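Heme-binding protein A / AI-2 binding protein A (Helicobacter pylori SS1, PDB 6OFQ) binds peptides in the periplasm, here the peptide STSA, and probably delivers them to an ABC transporter for uptake. Local coordinates at residues 63-68 against 94-99; 73-78 against 175-180; 77-82 against 232-237; 118-123 against 162-167. One frame throughout, in Å; residues are numbered along the deposited sequence. Where two conformers were deposited one is given.

Interaction 1 (63-68 against 94-99); sequences DTLVQF and FHLRKG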
loop_
_atom_site.group_PDB
_atom_site.type_symbol
_atom_site.label_atom_id
_atom_site.label_comp_id
_atom_site.label_asym_id
_atom_site.label_seq_id
_atom_site.Cartn_x
_atom_site.Cartn_y
_atom_site.Cartn_z
ATOM N N ASP A 63 5.502 9.013 -12.582
ATOM C CA ASP A 63 4.148 9.519 -12.620
ATOM C C ASP A 63 3.172 8.553 -13.210
ATOM O O ASP A 63 3.510 7.572 -13.879
ATOM C CB ASP A 63 4.085 10.794 -13.435
ATOM C CG ASP A 63 4.902 11.895 -12.797
ATOM O OD1 ASP A 63 4.694 12.197 -11.591
ATOM O OD2 ASP A 63 5.773 12.492 -13.469
ATOM N N THR A 64 1.915 8.904 -12.936
ATOM C CA THR A 64 0.737 8.191 -13.406
ATOM C C THR A 64 -0.090 9.119 -14.331
ATOM O O THR A 64 0.221 10.299 -14.471
ATOM C CB THR A 64 -0.100 7.667 -12.215
ATOM O OG1 THR A 64 -0.084 8.626 -11.158
ATOM C CG2 THR A 64 0.461 6.333 -11.663
ATOM N N LEU A 65 -1.180 8.587 -14.895
ATOM C CA LEU A 65 -2.042 9.430 -15.762
ATOM C C LEU A 65 -2.740 10.570 -15.005
ATOM O O LEU A 65 -2.832 11.723 -15.455
ATOM C CB LEU A 65 -3.063 8.574 -16.478
ATOM C CG LEU A 65 -2.503 7.645 -17.565
ATOM C CD1 LEU A 65 -3.660 6.786 -18.053
ATOM C CD2 LEU A 65 -2.013 8.468 -18.766
ATOM N N VAL A 66 -3.224 10.221 -13.816
ATOM C CA VAL A 66 -3.780 11.140 -12.843
ATOM C C VAL A 66 -3.057 10.974 -11.531
ATOM O O VAL A 66 -2.412 9.926 -11.362
ATOM C CB VAL A 66 -5.314 10.936 -12.659
ATOM C CG1 VAL A 66 -6.000 11.008 -14.040
ATOM C CG2 VAL A 66 -5.644 9.619 -11.952
ATOM N N GLN A 67 -3.074 11.933 -10.627
ATOM C CA GLN A 67 -2.380 11.792 -9.377
ATOM C C GLN A 67 -3.206 12.305 -8.231
ATOM O O GLN A 67 -4.233 12.977 -8.475
ATOM C CB GLN A 67 -1.021 12.473 -9.372
ATOM C CG GLN A 67 -1.096 13.981 -9.519
ATOM C CD GLN A 67 0.252 14.627 -9.767
ATOM O OE1 GLN A 67 1.146 14.075 -10.395
ATOM N NE2 GLN A 67 0.376 15.876 -9.362
ATOM N N PHE A 68 -2.751 12.147 -6.993
ATOM C CA PHE A 68 -3.501 12.648 -5.814
ATOM C C PHE A 68 -2.841 13.918 -5.336
ATOM O O PHE A 68 -1.621 13.974 -5.079
ATOM C CB PHE A 68 -3.569 11.548 -4.757
ATOM C CG PHE A 68 -4.354 10.393 -5.280
ATOM C CD1 PHE A 68 -5.748 10.461 -5.305
ATOM C CD2 PHE A 68 -3.722 9.271 -5.715
ATOM C CE1 PHE A 68 -6.463 9.409 -5.865
ATOM C CE2 PHE A 68 -4.437 8.229 -6.274
ATOM C CZ PHE A 68 -5.796 8.327 -6.414
ATOM N N PHE A 94 -8.122 9.972 -22.460
ATOM C CA PHE A 94 -7.099 10.794 -21.786
ATOM C C PHE A 94 -6.257 11.546 -22.805
ATOM O O PHE A 94 -5.758 10.968 -23.767
ATOM C CB PHE A 94 -6.179 9.912 -20.917
ATOM C CG PHE A 94 -6.899 9.377 -19.705
ATOM C CD1 PHE A 94 -6.940 10.076 -18.494
ATOM C CD2 PHE A 94 -7.552 8.151 -19.771
ATOM C CE1 PHE A 94 -7.670 9.619 -17.420
ATOM C CE2 PHE A 94 -8.276 7.656 -18.704
ATOM C CZ PHE A 94 -8.342 8.423 -17.556
ATOM N N HIS A 95 -6.171 12.847 -22.561
ATOM C CA HIS A 95 -5.352 13.723 -23.363
ATOM C C HIS A 95 -4.015 13.864 -22.637
ATOM O O HIS A 95 -3.985 14.384 -21.529
ATOM C CB HIS A 95 -6.100 15.075 -23.522
ATOM C CG HIS A 95 -7.527 14.928 -24.006
ATOM N ND1 HIS A 95 -7.772 14.652 -25.332
ATOM C CD2 HIS A 95 -8.721 14.783 -23.374
ATOM C CE1 HIS A 95 -9.067 14.437 -25.508
ATOM N NE2 HIS A 95 -9.673 14.518 -24.338
ATOM N N LEU A 96 -2.926 13.482 -23.282
ATOM C CA LEU A 96 -1.647 13.335 -22.631
ATOM C C LEU A 96 -0.920 14.674 -22.691
ATOM O O LEU A 96 -1.013 15.452 -23.690
ATOM C CB LEU A 96 -0.859 12.201 -23.234
ATOM C CG LEU A 96 -1.498 10.812 -23.282
ATOM C CD1 LEU A 96 -0.516 9.837 -23.842
ATOM C CD2 LEU A 96 -1.954 10.391 -21.881
ATOM N N ARG A 97 -0.178 14.953 -21.622
ATOM C CA ARG A 97 0.693 16.112 -21.533
ATOM C C ARG A 97 1.837 16.009 -22.541
ATOM O O ARG A 97 2.435 14.922 -22.669
ATOM C CB ARG A 97 1.311 16.159 -20.109
ATOM C CG ARG A 97 1.918 17.498 -19.718
ATOM C CD ARG A 97 2.351 17.408 -18.246
ATOM N NE ARG A 97 1.200 17.291 -17.353
ATOM C CZ ARG A 97 0.480 18.272 -16.840
ATOM N NH1 ARG A 97 0.667 19.557 -17.145
ATOM N NH2 ARG A 97 -0.591 17.978 -16.081
ATOM N N LYS A 98 2.073 17.098 -23.271
ATOM C CA LYS A 98 3.163 17.164 -24.249
ATOM C C LYS A 98 4.383 17.795 -23.612
ATOM O O LYS A 98 4.312 18.581 -22.670
ATOM C CB LYS A 98 2.670 18.005 -25.436
ATOM C CG LYS A 98 1.482 17.385 -26.178
ATOM C CD LYS A 98 1.169 18.271 -27.389
ATOM C CE LYS A 98 -0.049 17.759 -28.120
ATOM N NZ LYS A 98 -0.189 18.587 -29.341
ATOM N N GLY A 99 5.502 17.465 -24.226
ATOM C CA GLY A 99 6.802 17.983 -23.828
ATOM C C GLY A 99 7.297 17.517 -22.471
ATOM O O GLY A 99 8.123 18.189 -21.844
#

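Interaction 2 (73-78 against 175-180); sequences TEIEPA and FLANLG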
loop_
_atom_site.group_PDB
_atom_site.type_symbol
_atom_site.label_atom_id
_atom_site.label_comp_id
_atom_site.label_asym_id
_atom_site.label_seq_id
_atom_site.Cartn_x
_atom_site.Cartn_y
_atom_site.Cartn_z
ATOM N N THR A 73 -6.770 13.079 -0.778
ATOM C CA THR A 73 -7.233 11.961 -1.603
ATOM C C THR A 73 -7.939 12.426 -2.875
ATOM O O THR A 73 -8.651 11.649 -3.507
ATOM C CB THR A 73 -8.142 11.024 -0.789
ATOM O OG1 THR A 73 -9.357 11.703 -0.496
ATOM C CG2 THR A 73 -7.422 10.591 0.520
ATOM N N GLU A 74 -7.692 13.673 -3.262
ATOM C CA GLU A 74 -8.327 14.283 -4.419
ATOM C C GLU A 74 -7.560 14.056 -5.701
ATOM O O GLU A 74 -6.348 14.323 -5.787
ATOM C CB GLU A 74 -8.394 15.813 -4.187
ATOM C CG GLU A 74 -9.222 16.268 -2.994
ATOM C CD GLU A 74 -9.018 17.741 -2.629
ATOM O OE1 GLU A 74 -8.434 18.552 -3.391
ATOM O OE2 GLU A 74 -9.572 18.052 -1.565
ATOM N N ILE A 75 -8.216 13.611 -6.764
ATOM C CA ILE A 75 -7.642 13.375 -8.079
ATOM C C ILE A 75 -7.333 14.697 -8.751
ATOM O O ILE A 75 -8.179 15.606 -8.750
ATOM C CB ILE A 75 -8.553 12.496 -8.928
ATOM C CG1 ILE A 75 -8.781 11.139 -8.252
ATOM C CG2 ILE A 75 -8.051 12.384 -10.361
ATOM C CD1 ILE A 75 -9.865 10.330 -8.912
ATOM N N GLU A 76 -6.161 14.804 -9.368
ATOM C CA GLU A 76 -5.827 15.989 -10.165
ATOM C C GLU A 76 -5.023 15.508 -11.374
ATOM O O GLU A 76 -4.559 14.351 -11.431
ATOM C CB GLU A 76 -5.035 17.030 -9.360
ATOM C CG GLU A 76 -3.642 16.527 -8.950
ATOM C CD GLU A 76 -2.861 17.486 -8.072
ATOM O OE1 GLU A 76 -3.421 18.578 -7.810
ATOM O OE2 GLU A 76 -1.685 17.168 -7.737
ATOM N N PRO A 77 -4.840 16.341 -12.389
ATOM C CA PRO A 77 -4.105 15.909 -13.584
ATOM C C PRO A 77 -2.627 15.582 -13.365
ATOM O O PRO A 77 -2.058 16.053 -12.390
ATOM C CB PRO A 77 -4.254 17.052 -14.550
ATOM C CG PRO A 77 -5.544 17.677 -14.087
ATOM C CD PRO A 77 -5.461 17.653 -12.604
ATOM N N ALA A 78 -2.109 14.647 -14.156
ATOM C CA ALA A 78 -0.683 14.299 -14.063
ATOM C C ALA A 78 -0.227 14.120 -15.505
ATOM O O ALA A 78 -0.171 15.117 -16.229
ATOM C CB ALA A 78 -0.438 13.098 -13.159
ATOM N N PHE A 175 -12.350 3.288 -11.311
ATOM C CA PHE A 175 -11.322 3.238 -12.368
ATOM C C PHE A 175 -10.477 4.492 -12.433
ATOM O O PHE A 175 -9.249 4.386 -12.555
ATOM C CB PHE A 175 -11.983 2.934 -13.734
ATOM C CG PHE A 175 -11.007 2.566 -14.846
ATOM C CD1 PHE A 175 -10.278 1.399 -14.799
ATOM C CD2 PHE A 175 -10.716 3.507 -15.845
ATOM C CE1 PHE A 175 -9.393 1.125 -15.832
ATOM C CE2 PHE A 175 -9.813 3.245 -16.864
ATOM C CZ PHE A 175 -9.139 2.062 -16.819
ATOM N N LEU A 176 -11.059 5.693 -12.391
ATOM C CA LEU A 176 -10.272 6.896 -12.494
ATOM C C LEU A 176 -9.262 6.963 -11.363
ATOM O O LEU A 176 -8.073 7.234 -11.627
ATOM C CB LEU A 176 -11.144 8.140 -12.517
ATOM C CG LEU A 176 -10.410 9.449 -12.763
ATOM C CD1 LEU A 176 -9.807 9.560 -14.130
ATOM C CD2 LEU A 176 -11.361 10.601 -12.468
ATOM N N ALA A 177 -9.672 6.683 -10.123
ATOM C CA ALA A 177 -8.749 6.729 -8.993
ATOM C C ALA A 177 -7.683 5.630 -9.090
ATOM O O ALA A 177 -6.493 5.851 -8.801
ATOM C CB ALA A 177 -9.532 6.520 -7.705
ATOM N N ASN A 178 -8.053 4.496 -9.666
ATOM C CA ASN A 178 -7.131 3.392 -9.883
ATOM C C ASN A 178 -5.917 3.846 -10.713
ATOM O O ASN A 178 -4.745 3.412 -10.551
ATOM C CB ASN A 178 -7.716 2.169 -10.557
ATOM C CG ASN A 178 -8.697 1.437 -9.696
ATOM O OD1 ASN A 178 -8.749 1.577 -8.470
ATOM N ND2 ASN A 178 -9.458 0.619 -10.400
ATOM N N LEU A 179 -6.207 4.678 -11.713
ATOM C CA LEU A 179 -5.180 5.159 -12.640
ATOM C C LEU A 179 -4.178 6.029 -11.944
ATOM O O LEU A 179 -3.142 6.355 -12.544
ATOM C CB LEU A 179 -5.796 5.942 -13.834
ATOM C CG LEU A 179 -6.772 5.096 -14.630
ATOM C CD1 LEU A 179 -7.303 6.023 -15.743
ATOM C CD2 LEU A 179 -6.088 3.901 -15.192
ATOM N N GLY A 180 -4.377 6.463 -10.696
ATOM C CA GLY A 180 -3.404 7.159 -9.859
ATOM C C GLY A 180 -2.570 6.233 -9.040
ATOM O O GLY A 180 -1.679 6.738 -8.348
#

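Interaction 3 (77-82 against 232-237); sequences PALATS and DYWGPK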
loop_
_atom_site.group_PDB
_atom_site.type_symbol
_atom_site.label_atom_id
_atom_site.label_comp_id
_atom_site.label_asym_id
_atom_site.label_seq_id
_atom_site.Cartn_x
_atom_site.Cartn_y
_atom_site.Cartn_z
ATOM N N PRO A 77 -4.840 16.341 -12.389
ATOM C CA PRO A 77 -4.105 15.909 -13.584
ATOM C C PRO A 77 -2.627 15.582 -13.365
ATOM O O PRO A 77 -2.058 16.053 -12.390
ATOM C CB PRO A 77 -4.254 17.052 -14.550
ATOM C CG PRO A 77 -5.544 17.677 -14.087
ATOM C CD PRO A 77 -5.461 17.653 -12.604
ATOM N N ALA A 78 -2.109 14.647 -14.156
ATOM C CA ALA A 78 -0.683 14.299 -14.063
ATOM C C ALA A 78 -0.227 14.120 -15.505
ATOM O O ALA A 78 -0.171 15.117 -16.229
ATOM C CB ALA A 78 -0.438 13.098 -13.159
ATOM N N LEU A 79 0.179 12.920 -15.923
ATOM C CA LEU A 79 0.637 12.716 -17.298
ATOM C C LEU A 79 -0.501 12.923 -18.316
ATOM O O LEU A 79 -0.221 13.102 -19.514
ATOM C CB LEU A 79 1.359 11.396 -17.514
ATOM C CG LEU A 79 2.738 11.327 -16.796
ATOM C CD1 LEU A 79 3.341 9.945 -16.972
ATOM C CD2 LEU A 79 3.699 12.405 -17.335
ATOM N N ALA A 80 -1.758 12.801 -17.865
ATOM C CA ALA A 80 -2.899 13.293 -18.640
ATOM C C ALA A 80 -3.220 14.671 -18.098
ATOM O O ALA A 80 -3.457 14.903 -16.895
ATOM C CB ALA A 80 -4.133 12.400 -18.518
ATOM N N THR A 81 -3.382 15.630 -19.015
ATOM C CA THR A 81 -3.819 16.995 -18.677
ATOM C C THR A 81 -5.331 17.114 -18.499
ATOM O O THR A 81 -5.800 17.971 -17.747
ATOM C CB THR A 81 -3.379 18.068 -19.668
ATOM O OG1 THR A 81 -3.715 17.608 -20.992
ATOM C CG2 THR A 81 -1.814 18.226 -19.600
ATOM N N SER A 82 -6.076 16.307 -19.249
ATOM C CA SER A 82 -7.545 16.306 -19.139
ATOM C C SER A 82 -8.086 14.971 -19.647
ATOM O O SER A 82 -7.358 14.131 -20.193
ATOM C CB SER A 82 -8.132 17.460 -19.956
ATOM O OG SER A 82 -8.000 17.162 -21.308
ATOM N N ASP A 232 14.150 18.905 -14.815
ATOM C CA ASP A 232 13.261 18.999 -15.992
ATOM C C ASP A 232 11.829 18.533 -15.732
ATOM O O ASP A 232 11.033 18.384 -16.671
ATOM C CB ASP A 232 13.876 18.193 -17.131
ATOM C CG ASP A 232 15.221 18.796 -17.611
ATOM O OD1 ASP A 232 15.347 20.034 -17.579
ATOM O OD2 ASP A 232 16.123 18.032 -17.963
ATOM N N TYR A 233 11.500 18.270 -14.467
ATOM C CA TYR A 233 10.137 17.848 -14.122
ATOM C C TYR A 233 9.092 18.783 -14.741
ATOM O O TYR A 233 9.183 19.994 -14.640
ATOM C CB TYR A 233 10.025 17.816 -12.576
ATOM C CG TYR A 233 8.646 17.494 -12.057
ATOM C CD1 TYR A 233 7.999 16.288 -12.399
ATOM C CD2 TYR A 233 8.029 18.363 -11.179
ATOM C CE1 TYR A 233 6.731 16.040 -11.861
ATOM C CE2 TYR A 233 6.807 18.070 -10.590
ATOM C CZ TYR A 233 6.170 16.910 -10.956
ATOM O OH TYR A 233 4.904 16.751 -10.389
ATOM N N TRP A 234 8.010 18.172 -15.234
ATOM C CA TRP A 234 6.921 18.936 -15.865
ATOM C C TRP A 234 6.127 19.805 -14.918
ATOM O O TRP A 234 5.551 20.805 -15.351
ATOM C CB TRP A 234 5.956 18.030 -16.629
ATOM C CG TRP A 234 5.329 16.949 -15.781
ATOM C CD1 TRP A 234 5.798 15.689 -15.590
ATOM C CD2 TRP A 234 4.134 17.073 -15.001
ATOM N NE1 TRP A 234 4.976 15.032 -14.704
ATOM C CE2 TRP A 234 3.949 15.850 -14.320
ATOM C CE3 TRP A 234 3.264 18.135 -14.749
ATOM C CZ2 TRP A 234 2.871 15.645 -13.447
ATOM C CZ3 TRP A 234 2.169 17.920 -13.890
ATOM C CH2 TRP A 234 2.033 16.669 -13.243
ATOM N N GLY A 235 5.966 19.441 -13.654
ATOM C CA GLY A 235 5.216 20.142 -12.645
ATOM C C GLY A 235 6.030 21.163 -11.885
ATOM O O GLY A 235 7.180 21.436 -12.247
ATOM N N PRO A 236 5.452 21.598 -10.762
ATOM C CA PRO A 236 6.170 22.541 -9.871
ATOM C C PRO A 236 7.426 21.849 -9.369
ATOM O O PRO A 236 7.362 20.685 -8.918
ATOM C CB PRO A 236 5.229 22.804 -8.710
ATOM C CG PRO A 236 3.890 22.330 -9.174
ATOM C CD PRO A 236 4.119 21.271 -10.232
ATOM N N LYS A 237 8.572 22.490 -9.528
ATOM C CA LYS A 237 9.841 21.827 -9.220
ATOM C C LYS A 237 9.938 21.457 -7.721
ATOM O O LYS A 237 9.447 22.213 -6.874
ATOM C CB LYS A 237 11.027 22.688 -9.685
ATOM C CG LYS A 237 10.999 23.143 -11.138
ATOM C CD LYS A 237 11.138 21.980 -12.079
ATOM C CE LYS A 237 11.080 22.445 -13.540
ATOM N NZ LYS A 237 9.634 22.619 -13.839
#

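Interaction 4 (118-123 against 162-167); sequences DVLFSF and YTIRFT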
loop_
_atom_site.group_PDB
_atom_site.type_symbol
_atom_site.label_atom_id
_atom_site.label_comp_id
_atom_site.label_asym_id
_atom_site.label_seq_id
_atom_site.Cartn_x
_atom_site.Cartn_y
_atom_site.Cartn_z
ATOM N N ASP A 118 4.201 4.830 -24.358
ATOM C CA ASP A 118 4.709 4.520 -23.022
ATOM C C ASP A 118 3.541 4.084 -22.135
ATOM O O ASP A 118 3.692 3.215 -21.277
ATOM C CB ASP A 118 5.411 5.701 -22.396
ATOM C CG ASP A 118 6.553 6.215 -23.296
ATOM O OD1 ASP A 118 7.379 5.297 -23.513
ATOM O OD2 ASP A 118 6.598 7.421 -23.615
ATOM N N VAL A 119 2.364 4.658 -22.358
ATOM C CA VAL A 119 1.141 4.203 -21.665
ATOM C C VAL A 119 0.798 2.784 -22.091
ATOM O O VAL A 119 0.523 1.925 -21.285
ATOM C CB VAL A 119 -0.006 5.185 -21.849
ATOM C CG1 VAL A 119 -1.220 4.749 -21.062
ATOM C CG2 VAL A 119 0.383 6.612 -21.484
ATOM N N LEU A 120 0.744 2.546 -23.411
ATOM C CA LEU A 120 0.528 1.220 -23.951
ATOM C C LEU A 120 1.531 0.261 -23.383
ATOM O O LEU A 120 1.157 -0.804 -22.920
ATOM C CB LEU A 120 0.573 1.193 -25.495
ATOM C CG LEU A 120 -0.512 1.978 -26.233
ATOM C CD1 LEU A 120 -0.353 1.694 -27.736
ATOM C CD2 LEU A 120 -1.875 1.510 -25.757
ATOM N N PHE A 121 2.827 0.578 -23.392
ATOM C CA PHE A 121 3.752 -0.393 -22.837
ATOM C C PHE A 121 3.485 -0.731 -21.372
ATOM O O PHE A 121 3.437 -1.882 -20.959
ATOM C CB PHE A 121 5.152 0.207 -22.900
ATOM C CG PHE A 121 6.215 -0.621 -22.164
ATOM C CD1 PHE A 121 6.525 -1.913 -22.536
ATOM C CD2 PHE A 121 6.786 -0.112 -21.013
ATOM C CE1 PHE A 121 7.469 -2.661 -21.864
ATOM C CE2 PHE A 121 7.707 -0.896 -20.307
ATOM C CZ PHE A 121 7.998 -2.151 -20.707
ATOM N N SER A 122 3.227 0.311 -20.592
ATOM C CA SER A 122 3.103 0.165 -19.140
ATOM C C SER A 122 1.906 -0.659 -18.719
ATOM O O SER A 122 1.977 -1.381 -17.743
ATOM C CB SER A 122 3.085 1.552 -18.507
ATOM O OG SER A 122 4.302 2.253 -18.734
ATOM N N PHE A 123 0.804 -0.477 -19.461
ATOM C CA PHE A 123 -0.426 -1.214 -19.203
ATOM C C PHE A 123 -0.463 -2.561 -19.903
ATOM O O PHE A 123 -0.822 -3.560 -19.317
ATOM C CB PHE A 123 -1.667 -0.389 -19.603
ATOM C CG PHE A 123 -2.063 0.721 -18.645
ATOM C CD1 PHE A 123 -1.268 1.832 -18.454
ATOM C CD2 PHE A 123 -3.283 0.673 -18.011
ATOM C CE1 PHE A 123 -1.579 2.789 -17.514
ATOM C CE2 PHE A 123 -3.613 1.649 -17.131
ATOM C CZ PHE A 123 -2.835 2.750 -16.975
ATOM N N TYR A 162 -0.654 11.445 -28.455
ATOM C CA TYR A 162 -0.940 12.127 -27.200
ATOM C C TYR A 162 -2.360 11.865 -26.715
ATOM O O TYR A 162 -2.891 12.611 -25.921
ATOM C CB TYR A 162 -0.673 13.638 -27.267
ATOM C CG TYR A 162 0.760 13.887 -27.585
ATOM C CD1 TYR A 162 1.790 13.681 -26.663
ATOM C CD2 TYR A 162 1.078 14.319 -28.877
ATOM C CE1 TYR A 162 3.116 13.938 -27.016
ATOM C CE2 TYR A 162 2.392 14.597 -29.214
ATOM C CZ TYR A 162 3.385 14.382 -28.289
ATOM O OH TYR A 162 4.665 14.727 -28.705
ATOM N N THR A 163 -2.918 10.739 -27.149
ATOM C CA THR A 163 -4.325 10.408 -26.777
ATOM C C THR A 163 -4.474 8.905 -26.563
ATOM O O THR A 163 -4.214 8.088 -27.439
ATOM C CB THR A 163 -5.343 10.891 -27.867
ATOM O OG1 THR A 163 -5.035 12.225 -28.248
ATOM C CG2 THR A 163 -6.784 10.820 -27.330
ATOM N N ILE A 164 -4.943 8.568 -25.349
ATOM C CA ILE A 164 -5.216 7.208 -24.965
ATOM C C ILE A 164 -6.696 7.003 -24.648
ATOM O O ILE A 164 -7.284 7.794 -23.929
ATOM C CB ILE A 164 -4.343 6.796 -23.735
ATOM C CG1 ILE A 164 -2.848 6.605 -24.134
ATOM C CG2 ILE A 164 -4.909 5.541 -23.108
ATOM C CD1 ILE A 164 -2.578 5.270 -24.779
ATOM N N ARG A 165 -7.293 5.967 -25.216
ATOM C CA ARG A 165 -8.705 5.649 -24.936
ATOM C C ARG A 165 -8.833 4.251 -24.345
ATOM O O ARG A 165 -8.348 3.279 -24.928
ATOM C CB ARG A 165 -9.547 5.713 -26.209
ATOM C CG ARG A 165 -10.997 5.318 -25.968
ATOM C CD ARG A 165 -11.891 5.691 -27.140
ATOM N NE ARG A 165 -12.096 7.150 -27.140
ATOM C CZ ARG A 165 -12.551 7.887 -28.159
ATOM N NH1 ARG A 165 -12.800 7.374 -29.351
ATOM N NH2 ARG A 165 -12.677 9.176 -28.007
ATOM N N PHE A 166 -9.431 4.161 -23.161
ATOM C CA PHE A 166 -9.795 2.908 -22.531
ATOM C C PHE A 166 -11.252 2.644 -22.750
ATOM O O PHE A 166 -12.066 3.585 -22.621
ATOM C CB PHE A 166 -9.598 2.989 -20.992
ATOM C CG PHE A 166 -8.181 3.135 -20.524
ATOM C CD1 PHE A 166 -7.393 2.021 -20.207
ATOM C CD2 PHE A 166 -7.673 4.388 -20.335
ATOM C CE1 PHE A 166 -6.088 2.183 -19.755
ATOM C CE2 PHE A 166 -6.387 4.570 -19.860
ATOM C CZ PHE A 166 -5.597 3.463 -19.617
ATOM N N THR A 167 -11.556 1.427 -23.177
ATOM C CA THR A 167 -12.941 0.976 -23.173
ATOM C C THR A 167 -13.050 -0.146 -22.175
ATOM O O THR A 167 -12.225 -1.073 -22.167
ATOM C CB THR A 167 -13.327 0.476 -24.591
ATOM O OG1 THR A 167 -13.089 1.550 -25.523
ATOM C CG2 THR A 167 -14.792 0.027 -24.592
#

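Interaction 1 (63-68 against 94-99)
Leu65 and Val66 meet Phe94 and Leu96 on one face of a five-stranded antiparallel sheet, part of a type II periplasmic binding protein. Strand 75-85 runs between strands 66-68 and 91-96, so the two segments share no hydrogen bond and touch through side chains alone. The two methyls of Leu65 are directed to different partners. CD1 lies over a face of the Phe94 ring, loosely, with Phe94 CG 4.5 Å away, whereas Leu65 CD2 comes up to Leu96 CD2 at 3.7 Å. Leu65 carries its CG opposite the carbonyl carbon (chi1 -70°) and is otherwise extended, which brings the fork across to the far strand. The two leucines cross obliquely.

Val66 approaches differently: its side chain lies about at right angles to that of Phe94, and CG1 reaches Phe94 CE1 at 4.0 Å from an oblique direction. All four residues are buried. Helix 116-127 covers the leucine pair through Val119, while Leu176 of helix 175-178 packs on both Val66 and Phe94. The backbone leading into the short strand is pinned from within, since Thr64 OG1 donates a hydrogen bond to Val66 O at 2.7 Å, making an angle of 151° at the carbonyl oxygen and standing 28° off the carbonyl plane.

Interaction 2 (73-78 against 175-180)
Ala177 O accepts a hydrogen bond from Gly180 N at 2.9 Å, a bond in the short helical segment whose Ala177 receives the tip of Ile75. One residue earlier, Leu179 N donates to Phe175 O at 3.2 Å and more weakly to Leu176 O. These bonds lie within the segment 175-180; the contact across the two segments is itself wholly apolar.

Ile75 does most of the touching with a single atom. Its chain is extended, with CG1 opposite the carbonyl carbon (chi1 -60°) and CD1 carried outward (chi2 169°), so that the terminal methyl presses end-on against the helix. Ile75 CD1 lies 3.8 Å from Ala177 CA and 4.0 Å from Ala177 CB, and Leu176 closes on the same methyl with its CD2 branch, at 3.9 Å from Ile75 CD1. The small alanine lets the methyl come close to the helix backbone, while the leucine flanks it. Within the segment 175-180, Leu179 CG lies over one face of the Phe175 ring, toward its rim.

Ile75 also rests on Val66 and Phe68 of the neighbouring strand 66-68, and Leu176 reaches Val66, Trp83 and Phe94. Helix 175-178 thus lies against strands 66-68, 75-85 and 91-96 of the antiparallel sheet, and Ile432, from the loop after strand 423-429, packs on Ala177.

Interaction 3 (77-82 against 232-237)
Trp234 holds its CG between the backbone N and the carbonyl carbon (chi1 57°) and turns the indole roughly across that bond (chi2 -91°), which carries the ring out of its loop and onto Ala78; Leu79, extended with chi2 176°, brings CD2 up to the pyrrole part of the same ring. The six-membered end of the indole does the closest touching. Trp234 CH2 lies 3.7 Å from Ala78 CA, and Trp234 CZ2 is 4.2 Å from Ala78 CB. Ala78 O stands over one face of the indole, 4.0 Å above the plane and toward the rim, as a packing neighbour rather than a hydrogen-bond partner.

The side chain of Leu79 crosses that of the indole at about a right angle, its CD2 3.9 Å from Trp234 NE1. The indole N-H itself is used elsewhere, in a hydrogen bond to Asp63 OD2, which also meets Thr211 OG1. Against the opposite face of the indole lies Tyr233 CE1, 3.5 Å above the plane, so the ring is sandwiched between its own loop and Ala78. Lys237 folds back over this loop: NZ donates to Tyr233 O at 2.8 Å and to Gly235 O at 3.2 Å, both bonds close to straight at the carbonyl.

The tryptophan therefore joins two sheets, reaching from the connection between strands 224-229 and 242-247 of the mixed sheet to the antiparallel sheet near the break in strand 75-85. This is consistent with the subdivided first lobe of peptide-binding proteins of this family, in which an additional subdomain packs beside the mixed sheet.

Interaction 4 (118-123 against 162-167)
Val119 and Leu120 close on Ile164 from the helix side, and one turn further on Phe123 meets Phe166. The aliphatic part centres on the end of the isoleucine. Ile164 CD1 lies 3.9 Å from Val119 CB and 3.9 Å from Leu120 CD2, with the valine and isoleucine side chains lying alongside and pointing opposite ways. The second torsion of Ile164 (chi2 -80°) folds its CD1 round to fit between these two helix residues.

The aromatic part is an oblique pair: the Phe123 and Phe166 rings have centres 5.2 Å apart and planes at 56°. Phe166 CZ sits over a face of the Phe123 ring, while Phe123 CD2 comes to the edge of Phe166, 3.6 Å from CE1. Phe166 also meets Phe175 edge-to-face.

No hydrogen bond crosses the contact; within the helix Asp118 O takes both Ser122 N at 3.0 Å and Ser122 OG at 2.8 Å, from opposite faces of its carbonyl plane. Ser122 OG is further bonded to Leu187 N.

Residues 118-123 of the helix run at 37° to strand residues 163-167, the axes of these short segments 9.9 Å apart at closest approach. Helix 116-127 thus makes a helix-on-sheet packing that covers one face of the antiparallel sheet in this lobe.

Interactions 1, 2 and 4 are built on the same antiparallel sheet, and interaction 3 ties it to the neighbouring mixed sheet. Interactions 1 and 3 have centres about 6 Å apart and are joined by Arg97, whose NE lies 2.8 Å from Ala78 O. Strand pairing connects interactions 1 and 4, with Phe94 N 2.8 Å from Ile164 O. Interactions 2 and 4 meet where Leu179 CD2 comes 3.9 Å from Phe123 CE2, whereas the nearest atoms of interactions 3 and 4 stay about 6 Å apart. Of the four, interaction 2 is nearest the chain's centre, about 15 Å between centres, and its Ala177 touches Ile432 of a later part of the chain.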